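Long-range contact in pyridine synthase TbtD (Thermobispora bispora, PDB 5WA3), which probably forms the central pyridine ring of a thiopeptide antibiotic by a formal [4+2] cycloaddition of two dehydrated serine residues followed by aromatisation: residues Arg9-Arg14 with Thr62-Leu67. Residues are numbered along the deposited sequence; the frame is centred on the assembly and turned at random.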
loop_
_atom_site.group_PDB
_atom_site.type_symbol
_atom_site.label_atom_id
_atom_site.label_comp_id
_atom_site.label_asym_id
_atom_site.label_seq_id
_atom_site.Cartn_x
_atom_site.Cartn_y
_atom_site.Cartn_z
ATOM N N ARG A 9 -12.622 -17.712 9.320
ATOM C CA ARG A 9 -11.678 -17.977 8.212
ATOM C C ARG A 9 -11.463 -16.684 7.396
ATOM O O ARG A 9 -12.154 -15.679 7.619
ATOM C CB ARG A 9 -12.160 -19.132 7.296
ATOM C CG ARG A 9 -12.259 -20.521 7.933
ATOM C CD ARG A 9 -10.919 -21.137 8.349
ATOM N NE ARG A 9 -11.000 -21.735 9.692
ATOM C CZ ARG A 9 -11.512 -22.935 9.999
ATOM N NH1 ARG A 9 -12.011 -23.752 9.066
ATOM N NH2 ARG A 9 -11.526 -23.327 11.272
ATOM N N TRP A 10 -10.481 -16.702 6.483
ATOM C CA TRP A 10 -10.311 -15.625 5.475
ATOM C C TRP A 10 -10.893 -16.086 4.153
ATOM O O TRP A 10 -10.469 -17.104 3.580
ATOM C CB TRP A 10 -8.858 -15.236 5.245
ATOM C CG TRP A 10 -8.275 -14.483 6.312
ATOM C CD1 TRP A 10 -7.394 -14.935 7.231
ATOM C CD2 TRP A 10 -8.513 -13.109 6.600
ATOM N NE1 TRP A 10 -7.057 -13.908 8.105
ATOM C CE2 TRP A 10 -7.724 -12.775 7.732
ATOM C CE3 TRP A 10 -9.297 -12.116 6.003
ATOM C CZ2 TRP A 10 -7.714 -11.502 8.298
ATOM C CZ3 TRP A 10 -9.275 -10.798 6.569
ATOM C CH2 TRP A 10 -8.496 -10.522 7.711
ATOM N N TRP A 11 -11.860 -15.312 3.686
ATOM C CA TRP A 11 -12.626 -15.639 2.529
ATOM C C TRP A 11 -12.181 -14.670 1.455
ATOM O O TRP A 11 -11.876 -13.499 1.742
ATOM C CB TRP A 11 -14.127 -15.540 2.854
ATOM C CG TRP A 11 -14.549 -16.612 3.864
ATOM C CD1 TRP A 11 -14.668 -16.456 5.216
ATOM C CD2 TRP A 11 -14.866 -17.984 3.592
ATOM N NE1 TRP A 11 -15.039 -17.639 5.796
ATOM C CE2 TRP A 11 -15.159 -18.594 4.820
ATOM C CE3 TRP A 11 -14.919 -18.760 2.429
ATOM C CZ2 TRP A 11 -15.516 -19.942 4.918
ATOM C CZ3 TRP A 11 -15.279 -20.107 2.525
ATOM C CH2 TRP A 11 -15.576 -20.676 3.758
ATOM N N ARG A 12 -12.163 -15.146 0.215
ATOM C CA ARG A 12 -11.529 -14.415 -0.853
ATOM C C ARG A 12 -12.493 -14.161 -2.010
ATOM O O ARG A 12 -13.103 -15.098 -2.536
ATOM C CB ARG A 12 -10.287 -15.200 -1.306
ATOM C CG ARG A 12 -9.278 -15.500 -0.167
ATOM C CD ARG A 12 -8.088 -16.399 -0.533
ATOM N NE ARG A 12 -8.507 -17.569 -1.299
ATOM C CZ ARG A 12 -7.702 -18.322 -2.038
ATOM N NH1 ARG A 12 -6.392 -18.078 -2.095
ATOM N NH2 ARG A 12 -8.223 -19.337 -2.721
ATOM N N PHE A 13 -12.632 -12.890 -2.395
ATOM C CA PHE A 13 -13.296 -12.514 -3.658
ATOM C C PHE A 13 -12.436 -11.791 -4.676
ATOM O O PHE A 13 -11.611 -10.962 -4.324
ATOM C CB PHE A 13 -14.465 -11.603 -3.374
ATOM C CG PHE A 13 -15.497 -12.243 -2.549
ATOM C CD1 PHE A 13 -16.463 -13.018 -3.140
ATOM C CD2 PHE A 13 -15.465 -12.126 -1.171
ATOM C CE1 PHE A 13 -17.407 -13.656 -2.373
ATOM C CE2 PHE A 13 -16.413 -12.737 -0.404
ATOM C CZ PHE A 13 -17.387 -13.508 -1.008
ATOM N N ARG A 14 -12.723 -12.049 -5.937
ATOM C CA ARG A 14 -12.129 -11.368 -7.088
ATOM C C ARG A 14 -13.127 -10.396 -7.773
ATOM O O ARG A 14 -14.200 -10.826 -8.241
ATOM C CB ARG A 14 -11.752 -12.453 -8.090
ATOM C CG ARG A 14 -11.006 -11.980 -9.297
ATOM C CD ARG A 14 -10.901 -13.076 -10.352
ATOM N NE ARG A 14 -10.257 -12.468 -11.505
ATOM C CZ ARG A 14 -8.948 -12.335 -11.701
ATOM N NH1 ARG A 14 -8.068 -12.868 -10.883
ATOM N NH2 ARG A 14 -8.522 -11.710 -12.775
ATOM N N THR A 62 -14.701 -14.125 8.437
ATOM C CA THR A 62 -15.967 -14.601 9.058
ATOM C C THR A 62 -16.120 -16.094 8.945
ATOM O O THR A 62 -15.211 -16.794 8.480
ATOM C CB THR A 62 -17.282 -14.022 8.449
ATOM O OG1 THR A 62 -17.072 -13.563 7.105
ATOM C CG2 THR A 62 -17.871 -12.953 9.398
ATOM N N THR A 63 -17.288 -16.546 9.404
ATOM C CA THR A 63 -17.736 -17.922 9.315
ATOM C C THR A 63 -18.422 -18.121 7.986
ATOM O O THR A 63 -18.758 -17.146 7.318
ATOM C CB THR A 63 -18.719 -18.172 10.459
ATOM O OG1 THR A 63 -19.856 -17.298 10.316
ATOM C CG2 THR A 63 -18.010 -17.905 11.842
ATOM N N ARG A 64 -18.642 -19.366 7.587
ATOM C CA ARG A 64 -19.398 -19.621 6.353
ATOM C C ARG A 64 -20.853 -19.105 6.469
ATOM O O ARG A 64 -21.467 -18.712 5.478
ATOM C CB ARG A 64 -19.363 -21.098 5.930
ATOM C CG ARG A 64 -19.721 -21.303 4.449
ATOM C CD ARG A 64 -19.069 -22.521 3.791
ATOM N NE ARG A 64 -19.720 -23.769 4.198
ATOM C CZ ARG A 64 -19.182 -24.992 4.128
ATOM N NH1 ARG A 64 -17.949 -25.188 3.660
ATOM N NH2 ARG A 64 -19.889 -26.045 4.542
ATOM N N GLU A 65 -21.381 -19.077 7.688
ATOM C CA GLU A 65 -22.769 -18.684 7.917
ATOM C C GLU A 65 -22.914 -17.211 7.578
ATOM O O GLU A 65 -23.832 -16.833 6.854
ATOM C CB GLU A 65 -23.218 -18.971 9.375
ATOM C CG GLU A 65 -23.405 -20.456 9.740
ATOM C CD GLU A 65 -22.105 -21.249 9.953
ATOM O OE1 GLU A 65 -21.002 -20.677 9.906
ATOM O OE2 GLU A 65 -22.180 -22.467 10.172
ATOM N N ALA A 66 -21.989 -16.395 8.083
ATOM C CA ALA A 66 -21.979 -14.951 7.820
ATOM C C ALA A 66 -21.616 -14.607 6.351
ATOM O O ALA A 66 -22.160 -13.637 5.759
ATOM C CB ALA A 66 -21.033 -14.257 8.780
ATOM N N LEU A 67 -20.710 -15.392 5.759
ATOM C CA LEU A 67 -20.387 -15.207 4.355
ATOM C C LEU A 67 -21.650 -15.313 3.517
ATOM O O LEU A 67 -21.949 -14.420 2.743
ATOM C CB LEU A 67 -19.372 -16.241 3.857
ATOM C CG LEU A 67 -18.798 -15.910 2.454
ATOM C CD1 LEU A 67 -17.526 -15.108 2.626
ATOM C CD2 LEU A 67 -18.548 -17.124 1.565
#
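Arg9 and Thr62 form an antiparallel, hydrogen-bonded pair with CA atoms 5.5 Å apart: Arg9 N donates to Thr62 O at 2.9 Å, while the return bond from Thr62 N to Arg9 O is weak, bent to 126° at the donor hydrogen. The pair lies where strand 55-62, the neighbour of strand 9-16 in a four-stranded antiparallel sheet, ends and the chain turns into helix 64-85. Trp11 supplies the main side-chain link. Its CG lies anti to the carbonyl carbon (chi1 -67°), and the indole reaches the N-terminus of the helix with NE1 turned to Thr62 O, to which it gives a hydrogen bond at 2.8 Å. The acceptor lies in the ring plane, so the indole meets this carbonyl by its N-H edge. Thr62 O therefore accepts two bonds, and the two donors, Arg9 N and Trp11 NE1, come from opposite faces of the carbonyl plane. Leu67 packs on the base of the same side chain and on one face of the indole. Its CD1 lies 3.4 Å from Trp11 CB, while CD2 sits over the ring near CE3, displaced toward the rim. That CD1 methyl also contacts Phe13, at 4.0 Å from CZ, and thus bridges two residues of strand 9-16. Farther out, the aliphatic part of Arg64 meets the benzo ring, its CD 4.0 Å from Trp11 CH2; the guanidinium is tilted 64° from the indole plane, so no parallel stacking occurs. Thr63 occupies the N-cap, where its OG1 accepts from Ala66 N at 3.2 Å. With its carbonyl oxygen gripped from both faces, Thr62 is tied to strand and indole alike, and the NE1 bond together with Leu67 probably restricts rotation of the Trp11 ring.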